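Local atomic coordinates of origin of replication complex subunit 1B (Arabidopsis thaliana, PDB entry 5HH7), a protein that serves as the Orc1 subunit of the plant origin recognition complex and reads the histone H3 tail through the BAH-PHD cassette, the part captured here. Residues L127-K138 and I150-E160. Sequence-based numbering, arbitrary orientation.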
ATOM      1  N   LEU A 127       3.003   0.836   6.320  1.00 25.03           N
ATOM      2  CA  LEU A 127       3.910  -0.254   6.651  1.00 24.14           C
ATOM      3  C   LEU A 127       4.544  -0.106   8.032  1.00 25.21           C
ATOM      4  O   LEU A 127       5.150  -1.046   8.546  1.00 26.67           O
ATOM      5  CB  LEU A 127       4.979  -0.411   5.566  1.00 24.08           C
ATOM      6  CG  LEU A 127       4.421  -0.761   4.182  1.00 25.05           C
ATOM      7  CD1 LEU A 127       5.533  -0.903   3.134  1.00 23.22           C
ATOM      8  CD2 LEU A 127       3.567  -2.035   4.236  1.00 25.26           C
ATOM      9  N   SER A 128       4.396   1.069   8.636  1.00 24.22           N
ATOM     10  CA  SER A 128       4.874   1.273   9.998  1.00 28.25           C
ATOM     11  C   SER A 128       3.713   1.216  10.988  1.00 31.48           C
ATOM     12  O   SER A 128       3.892   1.448  12.183  1.00 33.96           O
ATOM     13  CB  SER A 128       5.620   2.604  10.122  1.00 34.48           C
ATOM     14  OG  SER A 128       4.734   3.698   9.963  1.00 45.95           O
ATOM     15  N   GLY A 129       2.522   0.912  10.478  1.00 32.95           N
ATOM     16  CA  GLY A 129       1.338   0.777  11.310  1.00 34.74           C
ATOM     17  C   GLY A 129       0.734   2.092  11.768  1.00 37.57           C
ATOM     18  O   GLY A 129       0.045   2.145  12.790  1.00 36.75           O
ATOM     19  N   ASP A 130       0.978   3.155  11.006  1.00 27.65           N
ATOM     20  CA  ASP A 130       0.494   4.482  11.375  1.00 31.90           C
ATOM     21  C   ASP A 130      -0.709   4.929  10.547  1.00 31.87           C
ATOM     22  O   ASP A 130      -1.178   6.059  10.671  1.00 31.52           O
ATOM     23  CB  ASP A 130       1.630   5.501  11.308  1.00 36.30           C
ATOM     24  CG  ASP A 130       2.681   5.257  12.373  1.00 41.51           C
ATOM     25  OD1 ASP A 130       2.294   4.984  13.530  1.00 33.67           O
ATOM     26  OD2 ASP A 130       3.886   5.322  12.053  1.00 44.32           O
ATOM     27  N   LEU A 131      -1.195   4.037   9.693  1.00 27.29           N
ATOM     28  CA  LEU A 131      -2.512   4.195   9.084  1.00 33.61           C
ATOM     29  C   LEU A 131      -3.016   2.841   8.618  1.00 27.60           C
ATOM     30  O   LEU A 131      -2.299   1.849   8.722  1.00 24.71           O
ATOM     31  CB  LEU A 131      -2.523   5.242   7.959  1.00 46.90           C
ATOM     32  CG  LEU A 131      -1.579   5.188   6.760  1.00 47.38           C
ATOM     33  CD1 LEU A 131      -2.044   4.175   5.738  1.00 53.49           C
ATOM     34  CD2 LEU A 131      -1.488   6.568   6.132  1.00 45.45           C
ATOM     35  N   TRP A 132      -4.247   2.801   8.119  1.00 21.94           N
ATOM     36  CA  TRP A 132      -4.893   1.542   7.775  1.00 24.25           C
ATOM     37  C   TRP A 132      -5.038   1.387   6.268  1.00 25.42           C
ATOM     38  O   TRP A 132      -4.966   2.363   5.518  1.00 25.55           O
ATOM     39  CB  TRP A 132      -6.291   1.466   8.396  1.00 28.36           C
ATOM     40  CG  TRP A 132      -6.353   1.668   9.879  1.00 34.93           C
ATOM     41  CD1 TRP A 132      -6.119   2.827  10.559  1.00 36.27           C
ATOM     42  CD2 TRP A 132      -6.714   0.691  10.865  1.00 39.59           C
ATOM     43  NE1 TRP A 132      -6.292   2.629  11.907  1.00 43.99           N
ATOM     44  CE2 TRP A 132      -6.656   1.326  12.122  1.00 45.12           C
ATOM     45  CE3 TRP A 132      -7.070  -0.661  10.807  1.00 41.52           C
ATOM     46  CZ2 TRP A 132      -6.945   0.659  13.311  1.00 46.38           C
ATOM     47  CZ3 TRP A 132      -7.356  -1.325  11.993  1.00 45.08           C
ATOM     48  CH2 TRP A 132      -7.288  -0.664  13.226  1.00 46.08           C
ATOM     49  N   ALA A 133      -5.255   0.150   5.840  1.00 21.04           N
ATOM     50  CA  ALA A 133      -5.640  -0.145   4.466  1.00 22.68           C
ATOM     51  C   ALA A 133      -6.811  -1.113   4.515  1.00 24.95           C
ATOM     52  O   ALA A 133      -6.858  -1.997   5.373  1.00 23.91           O
ATOM     53  CB  ALA A 133      -4.478  -0.750   3.699  1.00 27.46           C
ATOM     54  N   ALA A 134      -7.764  -0.940   3.605  1.00 18.60           N
ATOM     55  CA  ALA A 134      -8.953  -1.780   3.591  1.00 22.57           C
ATOM     56  C   ALA A 134      -9.441  -2.042   2.180  1.00 23.81           C
ATOM     57  O   ALA A 134      -9.189  -1.255   1.265  1.00 23.27           O
ATOM     58  CB  ALA A 134     -10.066  -1.132   4.407  1.00 23.05           C
ATOM     59  N   ARG A 135     -10.138  -3.158   2.013  1.00 20.23           N
ATOM     60  CA  ARG A 135     -10.884  -3.414   0.795  1.00 24.50           C
ATOM     61  C   ARG A 135     -12.329  -3.003   1.036  1.00 24.60           C
ATOM     62  O   ARG A 135     -12.892  -3.269   2.101  1.00 23.38           O
ATOM     63  CB  ARG A 135     -10.801  -4.891   0.408  1.00 25.27           C
ATOM     64  CG  ARG A 135     -11.776  -5.300  -0.689  1.00 30.22           C
ATOM     65  CD  ARG A 135     -11.258  -6.501  -1.458  1.00 38.92           C
ATOM     66  NE  ARG A 135     -10.132  -6.138  -2.315  1.00 42.51           N
ATOM     67  CZ  ARG A 135      -9.331  -7.017  -2.907  1.00 45.89           C
ATOM     68  NH1 ARG A 135      -9.524  -8.321  -2.728  1.00 41.71           N
ATOM     69  NH2 ARG A 135      -8.332  -6.594  -3.672  1.00 45.42           N
ATOM     70  N   ILE A 136     -12.929  -2.340   0.056  1.00 24.27           N
ATOM     71  CA  ILE A 136     -14.304  -1.893   0.203  1.00 25.57           C
ATOM     72  C   ILE A 136     -15.279  -3.048  -0.001  1.00 28.46           C
ATOM     73  O   ILE A 136     -15.406  -3.588  -1.101  1.00 27.74           O
ATOM     74  CB  ILE A 136     -14.632  -0.741  -0.755  1.00 27.37           C
ATOM     75  CG1 ILE A 136     -13.724   0.459  -0.462  1.00 25.38           C
ATOM     76  CG2 ILE A 136     -16.090  -0.350  -0.614  1.00 27.22           C
ATOM     77  CD1 ILE A 136     -14.008   1.678  -1.322  1.00 26.87           C
ATOM     78  N   ASP A 137     -15.960  -3.422   1.076  1.00 28.76           N
ATOM     79  CA  ASP A 137     -16.899  -4.536   1.052  1.00 29.93           C
ATOM     80  C   ASP A 137     -18.285  -4.056   0.638  1.00 32.04           C
ATOM     81  O   ASP A 137     -18.946  -4.676  -0.197  1.00 36.30           O
ATOM     82  CB  ASP A 137     -16.954  -5.199   2.430  1.00 33.10           C
ATOM     83  CG  ASP A 137     -17.779  -6.467   2.438  1.00 43.07           C
ATOM     84  OD1 ASP A 137     -17.307  -7.486   1.892  1.00 47.05           O
ATOM     85  OD2 ASP A 137     -18.893  -6.447   3.001  1.00 46.63           O
ATOM     86  N   LYS A 138     -18.721  -2.950   1.231  1.00 28.23           N
ATOM     87  CA  LYS A 138     -20.008  -2.345   0.899  1.00 30.52           C
ATOM     88  C   LYS A 138     -19.866  -0.827   0.858  1.00 31.59           C
ATOM     89  O   LYS A 138     -18.930  -0.273   1.431  1.00 29.38           O
ATOM     90  CB  LYS A 138     -21.068  -2.717   1.940  1.00 36.53           C
ATOM     91  CG  LYS A 138     -21.318  -4.209   2.110  1.00 38.38           C
ATOM     92  CD  LYS A 138     -22.026  -4.801   0.905  1.00 48.93           C
ATOM     93  CE  LYS A 138     -22.428  -6.244   1.170  1.00 56.14           C
ATOM     94  NZ  LYS A 138     -21.259  -7.056   1.614  1.00 62.73           N
ATOM     95  N   ILE A 150     -18.671   3.153   4.205  1.00 30.22           N
ATOM     96  CA  ILE A 150     -18.294   1.875   3.618  1.00 28.22           C
ATOM     97  C   ILE A 150     -18.215   0.818   4.706  1.00 28.34           C
ATOM     98  O   ILE A 150     -18.059   1.139   5.886  1.00 31.06           O
ATOM     99  CB  ILE A 150     -16.902   1.920   2.931  1.00 26.87           C
ATOM    100  CG1 ILE A 150     -15.810   2.261   3.951  1.00 28.83           C
ATOM    101  CG2 ILE A 150     -16.894   2.889   1.757  1.00 29.79           C
ATOM    102  CD1 ILE A 150     -14.393   2.006   3.461  1.00 28.05           C
ATOM    103  N   ARG A 151     -18.353  -0.445   4.320  1.00 29.14           N
ATOM    104  CA  ARG A 151     -17.955  -1.538   5.192  0.50 28.93           C
ATOM    105  C   ARG A 151     -16.537  -1.913   4.794  1.00 27.67           C
ATOM    106  O   ARG A 151     -16.311  -2.409   3.690  1.00 27.40           O
ATOM    107  CB  ARG A 151     -18.888  -2.742   5.046  0.50 30.68           C
ATOM    108  CG  ARG A 151     -18.570  -3.875   6.017  0.50 33.91           C
ATOM    109  CD  ARG A 151     -19.631  -4.962   5.999  0.50 39.11           C
ATOM    110  NE  ARG A 151     -19.439  -5.924   7.084  0.50 39.34           N
ATOM    111  CZ  ARG A 151     -19.236  -7.225   6.907  0.50 29.81           C
ATOM    112  NH1 ARG A 151     -19.206  -7.733   5.683  0.50 36.23           N
ATOM    113  NH2 ARG A 151     -19.073  -8.022   7.954  0.50 29.26           N
ATOM    114  N   ALA A 152     -15.585  -1.651   5.680  1.00 26.67           N
ATOM    115  CA  ALA A 152     -14.183  -1.902   5.387  1.00 27.53           C
ATOM    116  C   ALA A 152     -13.771  -3.301   5.817  1.00 28.06           C
ATOM    117  O   ALA A 152     -14.111  -3.738   6.910  1.00 27.22           O
ATOM    118  CB  ALA A 152     -13.312  -0.866   6.081  1.00 25.84           C
ATOM    119  N   ARG A 153     -13.046  -3.997   4.946  1.00 23.56           N
ATOM    120  CA  ARG A 153     -12.409  -5.254   5.315  1.00 24.72           C
ATOM    121  C   ARG A 153     -10.919  -4.976   5.440  1.00 25.49           C
ATOM    122  O   ARG A 153     -10.242  -4.715   4.443  1.00 24.94           O
ATOM    123  CB  ARG A 153     -12.664  -6.339   4.268  1.00 25.24           C
ATOM    124  CG  ARG A 153     -12.157  -7.718   4.686  1.00 26.05           C
ATOM    125  CD  ARG A 153     -12.411  -8.780   3.620  1.00 23.08           C
ATOM    126  NE  ARG A 153     -11.865 -10.077   4.018  1.00 23.70           N
ATOM    127  CZ  ARG A 153     -11.912 -11.173   3.267  1.00 28.67           C
ATOM    128  NH1 ARG A 153     -12.485 -11.137   2.069  1.00 28.23           N
ATOM    129  NH2 ARG A 153     -11.388 -12.309   3.714  1.00 26.85           N
ATOM    130  N   TRP A 154     -10.416  -5.020   6.670  1.00 22.15           N
ATOM    131  CA  TRP A 154      -9.071  -4.532   6.964  1.00 23.89           C
ATOM    132  C   TRP A 154      -7.950  -5.410   6.422  1.00 24.35           C
ATOM    133  O   TRP A 154      -7.993  -6.636   6.534  1.00 19.29           O
ATOM    134  CB  TRP A 154      -8.880  -4.367   8.475  1.00 25.52           C
ATOM    135  CG  TRP A 154      -9.821  -3.393   9.115  1.00 26.28           C
ATOM    136  CD1 TRP A 154     -10.763  -3.668  10.065  1.00 30.17           C
ATOM    137  CD2 TRP A 154      -9.914  -1.987   8.854  1.00 25.30           C
ATOM    138  NE1 TRP A 154     -11.435  -2.520  10.413  1.00 26.90           N
ATOM    139  CE2 TRP A 154     -10.932  -1.473   9.686  1.00 28.44           C
ATOM    140  CE3 TRP A 154      -9.236  -1.112   8.001  1.00 26.36           C
ATOM    141  CZ2 TRP A 154     -11.290  -0.125   9.685  1.00 26.39           C
ATOM    142  CZ3 TRP A 154      -9.594   0.227   8.002  1.00 26.12           C
ATOM    143  CH2 TRP A 154     -10.609   0.707   8.841  1.00 24.89           C
ATOM    144  N   TYR A 155      -6.941  -4.768   5.844  1.00 22.04           N
ATOM    145  CA  TYR A 155      -5.670  -5.425   5.610  1.00 18.48           C
ATOM    146  C   TYR A 155      -4.873  -5.334   6.905  1.00 19.87           C
ATOM    147  O   TYR A 155      -5.203  -4.544   7.799  1.00 18.37           O
ATOM    148  CB  TYR A 155      -4.895  -4.763   4.466  1.00 20.33           C
ATOM    149  CG  TYR A 155      -5.444  -5.056   3.082  1.00 20.76           C
ATOM    150  CD1 TYR A 155      -5.147  -6.252   2.436  1.00 16.34           C
ATOM    151  CD2 TYR A 155      -6.245  -4.134   2.416  1.00 19.72           C
ATOM    152  CE1 TYR A 155      -5.639  -6.530   1.172  1.00 20.14           C
ATOM    153  CE2 TYR A 155      -6.745  -4.403   1.146  1.00 22.99           C
ATOM    154  CZ  TYR A 155      -6.435  -5.604   0.530  1.00 23.33           C
ATOM    155  OH  TYR A 155      -6.917  -5.887  -0.728  1.00 20.69           O
ATOM    156  N   MET A 156      -3.831  -6.147   7.007  1.00 17.50           N
ATOM    157  CA  MET A 156      -2.949  -6.112   8.164  1.00 17.80           C
ATOM    158  C   MET A 156      -1.514  -6.375   7.722  1.00 19.82           C
ATOM    159  O   MET A 156      -1.260  -7.279   6.926  1.00 19.19           O
ATOM    160  CB  MET A 156      -3.387  -7.145   9.207  1.00 20.12           C
ATOM    161  CG  MET A 156      -2.445  -7.275  10.408  1.00 21.92           C
ATOM    162  SD  MET A 156      -3.027  -8.469  11.639  1.00 26.47           S
ATOM    163  CE  MET A 156      -4.418  -7.583  12.344  1.00 25.82           C
ATOM    164  N   ILE A 157      -0.578  -5.579   8.226  1.00 20.44           N
ATOM    165  CA  ILE A 157       0.831  -5.802   7.931  1.00 21.02           C
ATOM    166  C   ILE A 157       1.336  -6.969   8.778  1.00 20.07           C
ATOM    167  O   ILE A 157       0.821  -7.211   9.871  1.00 18.47           O
ATOM    168  CB  ILE A 157       1.678  -4.532   8.173  1.00 25.21           C
ATOM    169  CG1 ILE A 157       1.636  -4.121   9.644  1.00 22.53           C
ATOM    170  CG2 ILE A 157       1.192  -3.393   7.281  1.00 22.31           C
ATOM    171  CD1 ILE A 157       2.517  -2.923   9.965  1.00 21.84           C
ATOM    172  N   PRO A 158       2.327  -7.715   8.263  1.00 21.40           N
ATOM    173  CA  PRO A 158       2.832  -8.909   8.952  1.00 23.35           C
ATOM    174  C   PRO A 158       3.278  -8.644  10.390  1.00 24.07           C
ATOM    175  O   PRO A 158       3.060  -9.498  11.246  1.00 22.55           O
ATOM    176  CB  PRO A 158       4.023  -9.331   8.082  1.00 18.53           C
ATOM    177  CG  PRO A 158       3.647  -8.878   6.716  1.00 20.29           C
ATOM    178  CD  PRO A 158       2.931  -7.559   6.927  1.00 19.03           C
ATOM    179  N   GLU A 159       3.874  -7.482  10.648  1.00 20.04           N
ATOM    180  CA  GLU A 159       4.346  -7.144  11.991  1.00 19.31           C
ATOM    181  C   GLU A 159       3.222  -7.157  13.022  1.00 22.33           C
ATOM    182  O   GLU A 159       3.457  -7.402  14.204  1.00 23.08           O
ATOM    183  CB  GLU A 159       5.015  -5.766  12.005  1.00 23.48           C
ATOM    184  CG  GLU A 159       6.456  -5.749  11.530  1.00 23.86           C
ATOM    185  CD  GLU A 159       6.575  -5.621  10.024  1.00 27.06           C
ATOM    186  OE1 GLU A 159       5.526  -5.612   9.337  1.00 24.05           O
ATOM    187  OE2 GLU A 159       7.721  -5.528   9.531  1.00 25.25           O
ATOM    188  N   GLU A 160       1.998  -6.883  12.573  1.00 19.73           N
ATOM    189  CA  GLU A 160       0.871  -6.752  13.490  1.00 20.61           C
ATOM    190  C   GLU A 160       0.137  -8.062  13.770  1.00 24.91           C
ATOM    191  O   GLU A 160      -0.735  -8.115  14.641  1.00 25.68           O
ATOM    192  CB  GLU A 160      -0.092  -5.662  13.010  1.00 23.29           C
ATOM    193  CG  GLU A 160       0.505  -4.262  13.128  1.00 26.71           C
ATOM    194  CD  GLU A 160      -0.489  -3.166  12.813  1.00 34.58           C
ATOM    195  OE1 GLU A 160      -1.560  -3.477  12.255  1.00 31.70           O
ATOM    196  OE2 GLU A 160      -0.197  -1.993  13.128  1.00 41.17           O
TER
HETATM  197  O   HOH W   1       5.335  -3.432   7.388  1.00 26.63           O
HETATM  198  O   HOH W   2      -4.461  -1.844   7.770  1.00 31.74           O
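Trp132 lies over Trp154, with Ala134 CB beside it. The six-membered ring of Trp132 slants over one face of the Trp154 indole, toward its rim, with Trp132 CE3 3.6 Å from Trp154 CE3, while the CB of Ala152 sits over the rim of the opposite face. The two six-membered rings are inclined at 48°, an oblique pair. Small side chains make the hollow: Ala134 CB nudges Ala152 CB at 3.7 Å and Trp154 CE3 at the same distance, and farther along the CG2 branches of Ile136 and Ile150 meet at 4.1 Å.

These strands, 132-142 and 148-156, form an antiparallel hairpin of the BAH domain. Arg135 and Arg153 exchange two backbone hydrogen bonds, and Tyr155 N reaches Ala133 O at 2.8 Å. Beyond them Asp137 and Lys138 together stand opposite the single residue Arg151, a classic beta bulge in strand 132-142. With CG anti to the backbone N (chi1 -173°), Asp137 runs alongside Arg151; in the conformer given for Arg151, its NH1 makes a salt bridge to Asp137 OD2 at 3.0 Å from one face of the carboxylate, and Lys138 NZ makes another from the opposite face.

Tyr155 lays its ring edge against the Ala133-Ala134 peptide and brings its hydroxyl over the Arg135 guanidinium; Asp31 binds both groups. Where the strands part, water 2 bridges Ala133 N and Tyr155 O, and past it Ile157 pushes CD1 against Leu127 O, 3.5 Å away.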